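PDB 7CDY: glucose dehydrogenase from Serratia sp. FS14, which belongs to the glucose/sorbosone dehydrogenase family, folds as a beta-propeller and carries a bound calcium ion. Local coordinates for residues Pro14-Phe19 / Glu321-Pro326; His210-Gly215 / Leu231-Ile236; Trp261-Gly266 / Leu290-Leu295; Tyr329-Thr334 / Leu341-Ala346. One frame throughout, in Å; residues are numbered along the deposited sequence.

Interaction 1 (Pro14-Phe19 / Glu321-Pro326); sequences PWSLAF and EVRSGP
E321 reaches from its own strand to the backbone of S16 and L17, and its carboxylate forms the tight part of this contact. CG lies opposite the backbone N of E321 (chi1 175°), and a bend at the next bond swings OE2 to the amide of L17. The L17 N to E321 OE2 hydrogen bond is 3.0 Å long, nearly straight, and uses the anti lone pair. From the syn side, somewhat out of the carboxylate plane, R323 NH2 reaches the same OE2 at 2.9 Å in a salt bridge, so two donors grip one oxygen. R323 NE also makes a weak bond to L17 O. The branches of L17 close the apolar side, CD1 lying 3.7 Å from R323 CG and CD2 4.0 Å from E321 CG. Further charges enclose the cluster: K128 pairs with E321 OE1, while E64 bonds both R323 NH2 and S16 OG.

Toward the more exposed end the contact loosens. There, in one of two conformers of F19 and so less certainly, P326 CD sits over a face of the F19 ring in a CH-pi contact. The two strands run nearly parallel, 9° apart, but 6.9 Å between axes is too far for backbone pairing, and side chains bridge the interval. This is consistent with inner strands of the first and last blades lying side by side where a beta-propeller closes.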
loop_
_atom_site.group_PDB
_atom_site.type_symbol
_atom_site.label_atom_id
_atom_site.label_comp_id
_atom_site.label_asym_id
_atom_site.label_seq_id
_atom_site.Cartn_x
_atom_site.Cartn_y
_atom_site.Cartn_z
ATOM N N PRO A 14 -2.231 6.022 -12.316
ATOM C CA PRO A 14 -1.087 5.259 -11.810
ATOM C C PRO A 14 -1.276 4.959 -10.333
ATOM O O PRO A 14 -1.903 5.725 -9.595
ATOM C CB PRO A 14 0.097 6.202 -12.050
ATOM C CG PRO A 14 -0.523 7.583 -11.961
ATOM C CD PRO A 14 -1.895 7.436 -12.573
ATOM N N TRP A 15 -0.748 3.815 -9.903
ATOM C CA TRP A 15 -1.043 3.343 -8.555
ATOM C C TRP A 15 0.201 3.089 -7.726
ATOM O O TRP A 15 0.225 3.431 -6.546
ATOM C CB TRP A 15 -1.897 2.064 -8.612
ATOM C CG TRP A 15 -2.779 1.837 -7.401
ATOM C CD1 TRP A 15 -4.055 2.295 -7.228
ATOM C CD2 TRP A 15 -2.445 1.108 -6.215
ATOM N NE1 TRP A 15 -4.539 1.889 -6.006
ATOM C CE2 TRP A 15 -3.577 1.146 -5.369
ATOM C CE3 TRP A 15 -1.314 0.401 -5.798
ATOM C CZ2 TRP A 15 -3.600 0.512 -4.117
ATOM C CZ3 TRP A 15 -1.340 -0.228 -4.564
ATOM C CH2 TRP A 15 -2.478 -0.167 -3.735
ATOM N N SER A 16 1.243 2.517 -8.318
ATOM C CA SER A 16 2.431 2.117 -7.578
ATOM C C SER A 16 3.660 2.430 -8.410
ATOM O O SER A 16 3.624 2.381 -9.640
ATOM C CB SER A 16 2.396 0.594 -7.320
ATOM O OG SER A 16 3.520 0.097 -6.596
ATOM N N LEU A 17 4.758 2.740 -7.728
ATOM C CA LEU A 17 6.049 2.810 -8.396
ATOM C C LEU A 17 7.100 2.108 -7.560
ATOM O O LEU A 17 6.991 2.008 -6.337
ATOM C CB LEU A 17 6.479 4.246 -8.729
ATOM C CG LEU A 17 7.049 5.090 -7.598
ATOM C CD1 LEU A 17 8.574 4.973 -7.488
ATOM C CD2 LEU A 17 6.646 6.552 -7.772
ATOM N N ALA A 18 8.162 1.685 -8.239
ATOM C CA ALA A 18 9.275 1.033 -7.569
ATOM C C ALA A 18 10.559 1.282 -8.341
ATOM O O ALA A 18 10.595 1.148 -9.564
ATOM C CB ALA A 18 9.050 -0.472 -7.466
ATOM N N PHE A 19 11.612 1.642 -7.621
ATOM C CA PHE A 19 12.904 1.852 -8.256
ATOM C C PHE A 19 13.594 0.528 -8.554
ATOM O O PHE A 19 13.531 -0.422 -7.764
ATOM C CB PHE A 19 13.800 2.703 -7.359
ATOM C CG PHE A 19 13.602 4.174 -7.549
ATOM C CD1 PHE A 19 12.614 4.848 -6.852
ATOM C CD2 PHE A 19 14.391 4.883 -8.439
ATOM C CE1 PHE A 19 12.420 6.200 -7.030
ATOM C CE2 PHE A 19 14.204 6.238 -8.617
ATOM C CZ PHE A 19 13.218 6.896 -7.915
ATOM N N GLU A 321 0.821 7.752 -4.408
ATOM C CA GLU A 321 1.994 6.935 -4.117
ATOM C C GLU A 321 3.125 7.846 -3.677
ATOM O O GLU A 321 3.251 8.967 -4.182
ATOM C CB GLU A 321 2.438 6.166 -5.379
ATOM C CG GLU A 321 3.753 5.357 -5.243
ATOM C CD GLU A 321 3.598 4.120 -4.364
ATOM O OE1 GLU A 321 3.129 4.245 -3.213
ATOM O OE2 GLU A 321 3.953 3.007 -4.814
ATOM N N VAL A 322 3.919 7.373 -2.713
ATOM C CA VAL A 322 5.097 8.081 -2.218
ATOM C C VAL A 322 6.223 7.075 -2.043
ATOM O O VAL A 322 6.055 6.074 -1.337
ATOM C CB VAL A 322 4.821 8.713 -0.839
ATOM C CG1 VAL A 322 5.993 9.588 -0.432
ATOM C CG2 VAL A 322 3.522 9.507 -0.825
ATOM N N ARG A 323 7.382 7.348 -2.643
ATOM C CA ARG A 323 8.556 6.512 -2.407
ATOM C C ARG A 323 9.769 7.397 -2.172
ATOM O O ARG A 323 9.900 8.466 -2.774
ATOM C CB ARG A 323 8.850 5.545 -3.571
ATOM C CG ARG A 323 7.742 4.558 -3.886
ATOM C CD ARG A 323 7.614 3.410 -2.860
ATOM N NE ARG A 323 6.410 2.636 -3.160
ATOM C CZ ARG A 323 5.839 1.729 -2.371
ATOM N NH1 ARG A 323 6.361 1.428 -1.187
ATOM N NH2 ARG A 323 4.724 1.134 -2.790
ATOM N N SER A 324 10.660 6.943 -1.293
ATOM C CA SER A 324 11.919 7.643 -1.055
ATOM C C SER A 324 12.954 7.094 -2.028
ATOM O O SER A 324 13.290 5.905 -1.974
ATOM C CB SER A 324 12.364 7.440 0.393
ATOM O OG SER A 324 13.509 8.221 0.710
ATOM N N GLY A 325 13.445 7.952 -2.924
ATOM C CA GLY A 325 14.350 7.526 -3.969
ATOM C C GLY A 325 15.783 7.399 -3.493
ATOM O O GLY A 325 16.215 8.080 -2.562
ATOM N N PRO A 326 16.556 6.519 -4.135
ATOM C CA PRO A 326 17.973 6.381 -3.759
ATOM C C PRO A 326 18.790 7.646 -3.968
ATOM O O PRO A 326 19.873 7.768 -3.382
ATOM C CB PRO A 326 18.469 5.226 -4.644
ATOM C CG PRO A 326 17.489 5.157 -5.780
ATOM C CD PRO A 326 16.162 5.572 -5.191
#

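Interaction 2 (His210-Gly215 / Leu231-Ile236); sequences HGPRGG and LATYGI
I236 meets R213 because its CG1 is held between backbone N and carbonyl carbon (chi1 62°), a torsion that brings this methylene 3.6 Å from R213 O. R213 stretches out fully, and the two side chains run alongside each other in the same direction. I236 CD1 thus lies over one face of the guanidinium group, whose NH2 is bonded to the carbonyl of Y238.

Beneath them, R213 and I236 form a single antiparallel bridge, a hydrogen-bonded pair. R213 N donates to I236 O at 2.9 Å, while I236 N returns a nearly straight 3.0 Å bond (171° at the hydrogen) to R213 O. P212 CG lies 3.2 Å from I236 O.

Farther on, G214, G215 and G235 bring no side chains between the loops, and the backbones come close: G215 CA is 3.7 Å from Y234 C. A water joins them, donating to G215 O at 2.7 Å and accepting from Y234 N. T233 OG1 takes the amide of G235 in an ST turn, 3.0 Å from OG1 to N, which fixes the bend beside P212. The T233 side chain is also about 6 Å from the calcium ion bound by E217 and Y227. Peptide groups and one bridging water carry the bonding between these loops, while the T233 hydroxyl shapes its own loop, so the junction probably depends little on the ionisation of side chains.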
loop_
_atom_site.group_PDB
_atom_site.type_symbol
_atom_site.label_atom_id
_atom_site.label_comp_id
_atom_site.label_asym_id
_atom_site.label_seq_id
_atom_site.Cartn_x
_atom_site.Cartn_y
_atom_site.Cartn_z
ATOM N N HIS A 210 -7.513 3.920 5.363
ATOM C CA HIS A 210 -8.648 4.828 5.291
ATOM C C HIS A 210 -9.662 4.485 6.366
ATOM O O HIS A 210 -10.000 3.308 6.571
ATOM C CB HIS A 210 -9.359 4.659 3.948
ATOM C CG HIS A 210 -8.554 5.107 2.774
ATOM N ND1 HIS A 210 -8.587 6.403 2.309
ATOM C CD2 HIS A 210 -7.703 4.434 1.962
ATOM C CE1 HIS A 210 -7.778 6.513 1.267
ATOM N NE2 HIS A 210 -7.227 5.333 1.038
ATOM N N GLY A 211 -10.163 5.516 7.040
ATOM C CA GLY A 211 -11.413 5.404 7.746
ATOM C C GLY A 211 -12.560 5.599 6.795
ATOM O O GLY A 211 -12.376 5.826 5.595
ATOM N N PRO A 212 -13.777 5.497 7.321
ATOM C CA PRO A 212 -14.965 5.754 6.494
ATOM C C PRO A 212 -15.176 7.254 6.323
ATOM O O PRO A 212 -14.349 7.914 5.685
ATOM C CB PRO A 212 -16.094 5.065 7.280
ATOM C CG PRO A 212 -15.645 5.143 8.716
ATOM C CD PRO A 212 -14.117 5.078 8.694
ATOM N N ARG A 213 -16.241 7.826 6.882
ATOM C CA ARG A 213 -16.356 9.283 6.897
ATOM C C ARG A 213 -15.575 9.768 8.111
ATOM O O ARG A 213 -16.088 9.827 9.234
ATOM C CB ARG A 213 -17.817 9.721 6.928
ATOM C CG ARG A 213 -18.003 11.232 6.950
ATOM C CD ARG A 213 -19.451 11.591 6.671
ATOM N NE ARG A 213 -19.748 12.973 7.026
ATOM C CZ ARG A 213 -20.951 13.521 6.904
ATOM N NH1 ARG A 213 -21.144 14.787 7.251
ATOM N NH2 ARG A 213 -21.962 12.801 6.436
ATOM N N GLY A 214 -14.304 10.091 7.886
ATOM C CA GLY A 214 -13.390 10.392 8.962
ATOM C C GLY A 214 -12.664 9.160 9.478
ATOM O O GLY A 214 -13.014 8.009 9.193
ATOM N N GLY A 215 -11.620 9.426 10.256
ATOM C CA GLY A 215 -10.945 8.383 11.004
ATOM C C GLY A 215 -9.841 7.623 10.296
ATOM O O GLY A 215 -9.586 6.462 10.649
ATOM N N LEU A 231 -15.545 -2.581 14.953
ATOM C CA LEU A 231 -16.013 -2.380 16.326
ATOM C C LEU A 231 -15.485 -1.083 16.917
ATOM O O LEU A 231 -16.160 -0.453 17.748
ATOM C CB LEU A 231 -15.520 -3.526 17.195
ATOM C CG LEU A 231 -15.871 -4.940 16.738
ATOM C CD1 LEU A 231 -15.286 -5.995 17.692
ATOM C CD2 LEU A 231 -17.378 -5.087 16.615
ATOM N N ALA A 232 -14.283 -0.678 16.530
ATOM C CA ALA A 232 -13.685 0.572 16.971
ATOM C C ALA A 232 -13.337 1.399 15.743
ATOM O O ALA A 232 -12.798 0.863 14.763
ATOM C CB ALA A 232 -12.423 0.301 17.783
ATOM N N THR A 233 -13.676 2.689 15.779
ATOM C CA THR A 233 -13.347 3.581 14.672
ATOM C C THR A 233 -13.421 5.025 15.142
ATOM O O THR A 233 -14.175 5.352 16.066
ATOM C CB THR A 233 -14.279 3.358 13.474
ATOM O OG1 THR A 233 -13.875 4.217 12.400
ATOM C CG2 THR A 233 -15.720 3.660 13.827
ATOM N N TYR A 234 -12.605 5.876 14.521
ATOM C CA TYR A 234 -12.696 7.322 14.685
ATOM C C TYR A 234 -13.569 7.983 13.625
ATOM O O TYR A 234 -13.712 9.212 13.642
ATOM C CB TYR A 234 -11.288 7.953 14.710
ATOM C CG TYR A 234 -10.612 7.783 16.043
ATOM C CD1 TYR A 234 -10.981 8.570 17.131
ATOM C CD2 TYR A 234 -9.660 6.799 16.236
ATOM C CE1 TYR A 234 -10.385 8.406 18.365
ATOM C CE2 TYR A 234 -9.062 6.618 17.479
ATOM C CZ TYR A 234 -9.447 7.423 18.540
ATOM O OH TYR A 234 -8.881 7.272 19.787
ATOM N N GLY A 235 -14.187 7.213 12.730
ATOM C CA GLY A 235 -15.063 7.748 11.716
ATOM C C GLY A 235 -16.519 7.383 11.965
ATOM O O GLY A 235 -16.877 6.693 12.920
ATOM N N ILE A 236 -17.367 7.883 11.066
ATOM C CA ILE A 236 -18.791 7.568 11.033
ATOM C C ILE A 236 -19.125 7.070 9.630
ATOM O O ILE A 236 -18.270 7.049 8.751
ATOM C CB ILE A 236 -19.679 8.763 11.450
ATOM C CG1 ILE A 236 -19.497 9.948 10.490
ATOM C CG2 ILE A 236 -19.365 9.157 12.878
ATOM C CD1 ILE A 236 -20.328 11.189 10.832
HETATM O O HOH W 1 -10.352 5.065 12.880
#

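Interaction 3 (Trp261-Gly266 / Leu290-Leu295); sequences WRVSPG and LAQKAL
P265 and G266 present successive carbonyls to the turn at L290-Q292. L290 N points almost straight at G266 O, 2.9 Å away with 176° at the hydrogen, and Q292 N reaches P265 O at 3.1 Å. The turn itself is closed by a bond from K293 N to L290 O, and K293 and A294 both face A289 in a G1 beta bulge. This bulged turn links strands 284-289 and 294-301 of one propeller blade, while 261-266 is the connection that enters the same blade from strand 259-261 of the preceding one.

Among the side chains, Q292 does most of the work. Its chain is extended beyond CG and crosses P265 obliquely, placing OE1 3.6 Å from P265 CB; R310 bonds that oxygen. NE2 donates to two waters, one of which in turn donates to V263 O and the other to S264 O, so the amide is tied to two carbonyls by way of solvent. V263 meets it at about a right angle, CG1 lying 4.0 Å from Q292 NE2. On the buried side, L290 rests its CB and CG against G266 O. A291, exposed at the margin, places CB 3.5 Å from P265 O.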
loop_
_atom_site.group_PDB
_atom_site.type_symbol
_atom_site.label_atom_id
_atom_site.label_comp_id
_atom_site.label_asym_id
_atom_site.label_seq_id
_atom_site.Cartn_x
_atom_site.Cartn_y
_atom_site.Cartn_z
ATOM N N TRP A 261 -6.713 10.712 12.112
ATOM C CA TRP A 261 -7.232 11.949 11.538
ATOM C C TRP A 261 -8.750 11.895 11.600
ATOM O O TRP A 261 -9.384 11.154 10.841
ATOM C CB TRP A 261 -6.797 12.079 10.082
ATOM C CG TRP A 261 -5.360 12.412 9.836
ATOM C CD1 TRP A 261 -4.850 13.636 9.494
ATOM C CD2 TRP A 261 -4.248 11.505 9.854
ATOM N NE1 TRP A 261 -3.495 13.546 9.316
ATOM C CE2 TRP A 261 -3.098 12.252 9.527
ATOM C CE3 TRP A 261 -4.108 10.134 10.106
ATOM C CZ2 TRP A 261 -1.830 11.675 9.455
ATOM C CZ3 TRP A 261 -2.841 9.568 10.043
ATOM C CH2 TRP A 261 -1.724 10.337 9.716
ATOM N N ARG A 262 -9.343 12.709 12.474
ATOM C CA ARG A 262 -10.799 12.737 12.553
ATOM C C ARG A 262 -11.434 13.219 11.254
ATOM O O ARG A 262 -12.517 12.754 10.884
ATOM C CB ARG A 262 -11.247 13.577 13.747
ATOM C CG ARG A 262 -10.971 12.879 15.063
ATOM C CD ARG A 262 -11.414 13.747 16.242
ATOM N NE ARG A 262 -11.214 13.085 17.528
ATOM C CZ ARG A 262 -12.043 12.173 18.024
ATOM N NH1 ARG A 262 -11.790 11.634 19.206
ATOM N NH2 ARG A 262 -13.121 11.803 17.340
ATOM N N VAL A 263 -10.772 14.114 10.528
ATOM C CA VAL A 263 -11.179 14.476 9.176
ATOM C C VAL A 263 -10.213 13.787 8.218
ATOM O O VAL A 263 -8.998 14.005 8.291
ATOM C CB VAL A 263 -11.194 16.002 8.979
ATOM C CG1 VAL A 263 -11.675 16.356 7.570
ATOM C CG2 VAL A 263 -12.083 16.674 10.046
ATOM N N SER A 264 -10.740 12.921 7.361
ATOM C CA SER A 264 -9.879 12.052 6.536
ATOM C C SER A 264 -9.169 12.801 5.420
ATOM O O SER A 264 -9.833 13.369 4.548
ATOM C CB SER A 264 -10.693 10.946 5.899
ATOM O OG SER A 264 -11.238 10.077 6.868
ATOM N N PRO A 265 -7.836 12.784 5.369
ATOM C CA PRO A 265 -7.156 13.277 4.161
ATOM C C PRO A 265 -7.248 12.318 2.988
ATOM O O PRO A 265 -7.027 12.751 1.845
ATOM C CB PRO A 265 -5.697 13.448 4.615
ATOM C CG PRO A 265 -5.727 13.379 6.133
ATOM C CD PRO A 265 -6.874 12.457 6.437
ATOM N N GLY A 266 -7.565 11.039 3.235
ATOM C CA GLY A 266 -7.511 10.015 2.211
ATOM C C GLY A 266 -6.103 9.471 2.060
ATOM O O GLY A 266 -5.513 9.577 0.983
ATOM N N LEU A 290 -5.214 11.709 -0.899
ATOM C CA LEU A 290 -6.048 11.725 -2.097
ATOM C C LEU A 290 -7.117 12.811 -2.019
ATOM O O LEU A 290 -7.150 13.728 -2.848
ATOM C CB LEU A 290 -6.692 10.350 -2.315
ATOM C CG LEU A 290 -5.738 9.203 -2.634
ATOM C CD1 LEU A 290 -6.448 7.856 -2.435
ATOM C CD2 LEU A 290 -5.210 9.303 -4.049
ATOM N N ALA A 291 -7.992 12.738 -1.015
ATOM C CA ALA A 291 -9.117 13.664 -0.946
ATOM C C ALA A 291 -8.648 15.090 -0.698
ATOM O O ALA A 291 -9.199 16.036 -1.280
ATOM C CB ALA A 291 -10.095 13.216 0.139
ATOM N N GLN A 292 -7.633 15.276 0.146
ATOM C CA GLN A 292 -7.135 16.615 0.441
ATOM C C GLN A 292 -6.039 17.076 -0.516
ATOM O O GLN A 292 -5.562 18.208 -0.384
ATOM C CB GLN A 292 -6.704 16.740 1.910
ATOM C CG GLN A 292 -7.897 16.870 2.849
ATOM C CD GLN A 292 -7.518 16.842 4.313
ATOM O OE1 GLN A 292 -6.346 16.972 4.666
ATOM N NE2 GLN A 292 -8.512 16.656 5.180
ATOM N N LYS A 293 -5.644 16.243 -1.476
ATOM C CA LYS A 293 -4.776 16.648 -2.590
ATOM C C LYS A 293 -3.481 17.287 -2.088
ATOM O O LYS A 293 -3.153 18.436 -2.394
ATOM C CB LYS A 293 -5.516 17.564 -3.574
ATOM C CG LYS A 293 -6.753 16.937 -4.171
ATOM C CD LYS A 293 -7.497 17.900 -5.088
ATOM C CE LYS A 293 -8.751 17.251 -5.651
ATOM N NZ LYS A 293 -9.453 18.156 -6.603
ATOM N N ALA A 294 -2.740 16.525 -1.290
ATOM C CA ALA A 294 -1.569 17.073 -0.620
ATOM C C ALA A 294 -0.625 15.951 -0.215
ATOM O O ALA A 294 -0.927 14.762 -0.363
ATOM C CB ALA A 294 -1.967 17.918 0.597
ATOM N N LEU A 295 0.530 16.355 0.296
ATOM C CA LEU A 295 1.518 15.450 0.857
ATOM C C LEU A 295 1.675 15.773 2.335
ATOM O O LEU A 295 1.876 16.936 2.699
ATOM C CB LEU A 295 2.847 15.633 0.132
ATOM C CG LEU A 295 4.018 14.768 0.600
ATOM C CD1 LEU A 295 3.749 13.285 0.324
ATOM C CD2 LEU A 295 5.294 15.220 -0.100
HETATM O O HOH W 2 -7.415 16.238 7.823
HETATM O O HOH W 3 -11.186 16.001 3.909
#

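Interaction 4 (Tyr329-Thr334 / Leu341-Ala346); sequences YLYLLT and LLKVGA
The beta hairpin of strands 330-334 and 339-345 brings L330 opposite V344 and L332 opposite L342 in antiparallel hydrogen-bonded pairs. Each pair has two bonds, 2.8 Å from V344 N to L330 O being the shortest, and Y331-K343 and L333-L341 alternate with them as non-hydrogen-bonded pairs. The strand directions differ by 149°, an appreciable twist.

On the face bearing L330, L332, L342 and V344, contact is between branches: L332 CD1 meets V344 CG2 at 3.9 Å, and near the turn T334 CG2 meets L342 CD1 at 3.8 Å, the two side chains crossing at about a right angle. T334 OG1 is held by E336 and the amide of K340. In the propeller these are the middle strands of the last blade: 319-324 flanks 330-334, and the chain's N-terminal strand pairs with 339-345, where L341 bonds to L7.

On the other face, with Y331, L333 and L341, K343 lies across Y329. A chi1 of -179° sends CG away from the backbone N and the rest of the chain is extended, which carries CE over the middle of the Y329 ring, 3.4 Å from the centroid. NZ follows at 4.3 Å from that centroid, 22° off the normal, a cation-pi contact. Y331 runs alongside the lysine, its OH 3.7 Å from K343 CD and bonded to D327. Past that ring's edge, L341 CD1 packs 3.9 Å from L333 CD2.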
loop_
_atom_site.group_PDB
_atom_site.type_symbol
_atom_site.label_atom_id
_atom_site.label_comp_id
_atom_site.label_asym_id
_atom_site.label_seq_id
_atom_site.Cartn_x
_atom_site.Cartn_y
_atom_site.Cartn_z
ATOM N N TYR A 329 15.567 12.179 -3.296
ATOM C CA TYR A 329 14.313 12.870 -3.559
ATOM C C TYR A 329 13.133 11.952 -3.260
ATOM O O TYR A 329 13.269 10.728 -3.207
ATOM C CB TYR A 329 14.233 13.314 -5.023
ATOM C CG TYR A 329 15.136 14.470 -5.385
ATOM C CD1 TYR A 329 16.441 14.247 -5.809
ATOM C CD2 TYR A 329 14.683 15.779 -5.307
ATOM C CE1 TYR A 329 17.268 15.301 -6.153
ATOM C CE2 TYR A 329 15.503 16.840 -5.644
ATOM C CZ TYR A 329 16.793 16.592 -6.062
ATOM O OH TYR A 329 17.609 17.652 -6.398
ATOM N N LEU A 330 11.967 12.560 -3.061
ATOM C CA LEU A 330 10.725 11.802 -2.999
ATOM C C LEU A 330 10.133 11.704 -4.394
ATOM O O LEU A 330 10.255 12.627 -5.200
ATOM C CB LEU A 330 9.713 12.484 -2.079
ATOM C CG LEU A 330 10.050 12.551 -0.596
ATOM C CD1 LEU A 330 8.988 13.353 0.126
ATOM C CD2 LEU A 330 10.147 11.153 -0.009
ATOM N N TYR A 331 9.484 10.578 -4.670
ATOM C CA TYR A 331 8.826 10.335 -5.944
ATOM C C TYR A 331 7.354 10.033 -5.688
ATOM O O TYR A 331 7.027 9.175 -4.859
ATOM C CB TYR A 331 9.512 9.187 -6.700
ATOM C CG TYR A 331 10.855 9.591 -7.272
ATOM C CD1 TYR A 331 11.974 9.713 -6.454
ATOM C CD2 TYR A 331 10.993 9.880 -8.619
ATOM C CE1 TYR A 331 13.204 10.104 -6.979
ATOM C CE2 TYR A 331 12.213 10.263 -9.150
ATOM C CZ TYR A 331 13.309 10.374 -8.326
ATOM O OH TYR A 331 14.521 10.758 -8.870
ATOM N N LEU A 332 6.472 10.752 -6.380
ATOM C CA LEU A 332 5.035 10.649 -6.178
ATOM C C LEU A 332 4.341 10.290 -7.479
ATOM O O LEU A 332 4.832 10.604 -8.572
ATOM C CB LEU A 332 4.437 11.990 -5.713
ATOM C CG LEU A 332 5.087 12.748 -4.558
ATOM C CD1 LEU A 332 4.230 13.950 -4.162
ATOM C CD2 LEU A 332 5.354 11.867 -3.364
ATOM N N LEU A 333 3.172 9.649 -7.354
ATOM C CA LEU A 333 2.235 9.489 -8.459
ATOM C C LEU A 333 0.934 10.189 -8.114
ATOM O O LEU A 333 0.504 10.172 -6.956
ATOM C CB LEU A 333 1.906 8.017 -8.721
ATOM C CG LEU A 333 3.086 7.126 -9.111
ATOM C CD1 LEU A 333 2.692 5.641 -9.121
ATOM C CD2 LEU A 333 3.666 7.541 -10.453
ATOM N N THR A 334 0.304 10.799 -9.113
ATOM C CA THR A 334 -0.975 11.472 -8.916
ATOM C C THR A 334 -2.105 10.650 -9.518
ATOM O O THR A 334 -1.957 10.071 -10.598
ATOM C CB THR A 334 -0.989 12.910 -9.457
ATOM O OG1 THR A 334 -1.015 12.897 -10.893
ATOM C CG2 THR A 334 0.224 13.669 -8.978
ATOM N N LEU A 341 4.061 11.561 -12.736
ATOM C CA LEU A 341 5.177 11.180 -11.885
ATOM C C LEU A 341 5.899 12.463 -11.488
ATOM O O LEU A 341 6.322 13.231 -12.363
ATOM C CB LEU A 341 6.129 10.260 -12.655
ATOM C CG LEU A 341 7.458 9.902 -11.987
ATOM C CD1 LEU A 341 7.242 9.019 -10.764
ATOM C CD2 LEU A 341 8.363 9.204 -13.008
ATOM N N LEU A 342 6.029 12.702 -10.185
ATOM C CA LEU A 342 6.633 13.921 -9.659
ATOM C C LEU A 342 7.871 13.596 -8.840
ATOM O O LEU A 342 7.894 12.618 -8.083
ATOM C CB LEU A 342 5.662 14.661 -8.735
ATOM C CG LEU A 342 4.295 15.008 -9.317
ATOM C CD1 LEU A 342 3.428 15.674 -8.258
ATOM C CD2 LEU A 342 4.428 15.895 -10.552
ATOM N N LYS A 343 8.881 14.448 -8.957
ATOM C CA LYS A 343 10.092 14.376 -8.151
ATOM C C LYS A 343 10.096 15.585 -7.218
ATOM O O LYS A 343 10.018 16.731 -7.680
ATOM C CB LYS A 343 11.312 14.389 -9.069
ATOM C CG LYS A 343 12.650 14.299 -8.378
ATOM C CD LYS A 343 13.749 14.327 -9.435
ATOM C CE LYS A 343 15.088 14.730 -8.866
ATOM N NZ LYS A 343 16.142 14.777 -9.921
ATOM N N VAL A 344 10.164 15.299 -5.933
ATOM C CA VAL A 344 9.959 16.353 -4.908
ATOM C C VAL A 344 11.137 16.432 -3.956
ATOM O O VAL A 344 11.587 15.442 -3.483
ATOM C CB VAL A 344 8.660 16.094 -4.126
ATOM C CG1 VAL A 344 8.452 17.176 -3.093
ATOM C CG2 VAL A 344 7.457 16.016 -5.043
ATOM N N GLY A 345 11.595 17.661 -3.731
ATOM C CA GLY A 345 12.732 17.933 -2.844
ATOM C C GLY A 345 12.407 19.037 -1.855
ATOM O O GLY A 345 11.503 19.761 -2.050
ATOM N N ALA A 346 13.206 19.138 -0.828
ATOM C CA ALA A 346 12.956 20.136 0.229
ATOM C C ALA A 346 13.237 21.569 -0.210
ATOM O O ALA A 346 12.519 22.389 0.293
ATOM C CB ALA A 346 13.646 19.746 1.503
#

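Overall arrangement
Interactions 1 and 4 share one sheet, their centres 8 Å apart. Strands 319-324 and 330-334 are neighbours in it, R323 O lying 2.9 Å from Y331 N. Interaction 3 lies where the chain enters the preceding blade, and packs through L295: its CD1 is 4.0 Å from V322 CG2 of interaction 1, and its CD2 is 4.1 Å from L330 CD1 of interaction 4. Interaction 2 joins interaction 3 on the other side, G215 N lying 2.9 Å from W261 O. The calcium ion is near this end, about 6 Å from the T233 side chain and 12 Å from that of S264. Centres of interactions 2 and 4 are about 29 Å apart.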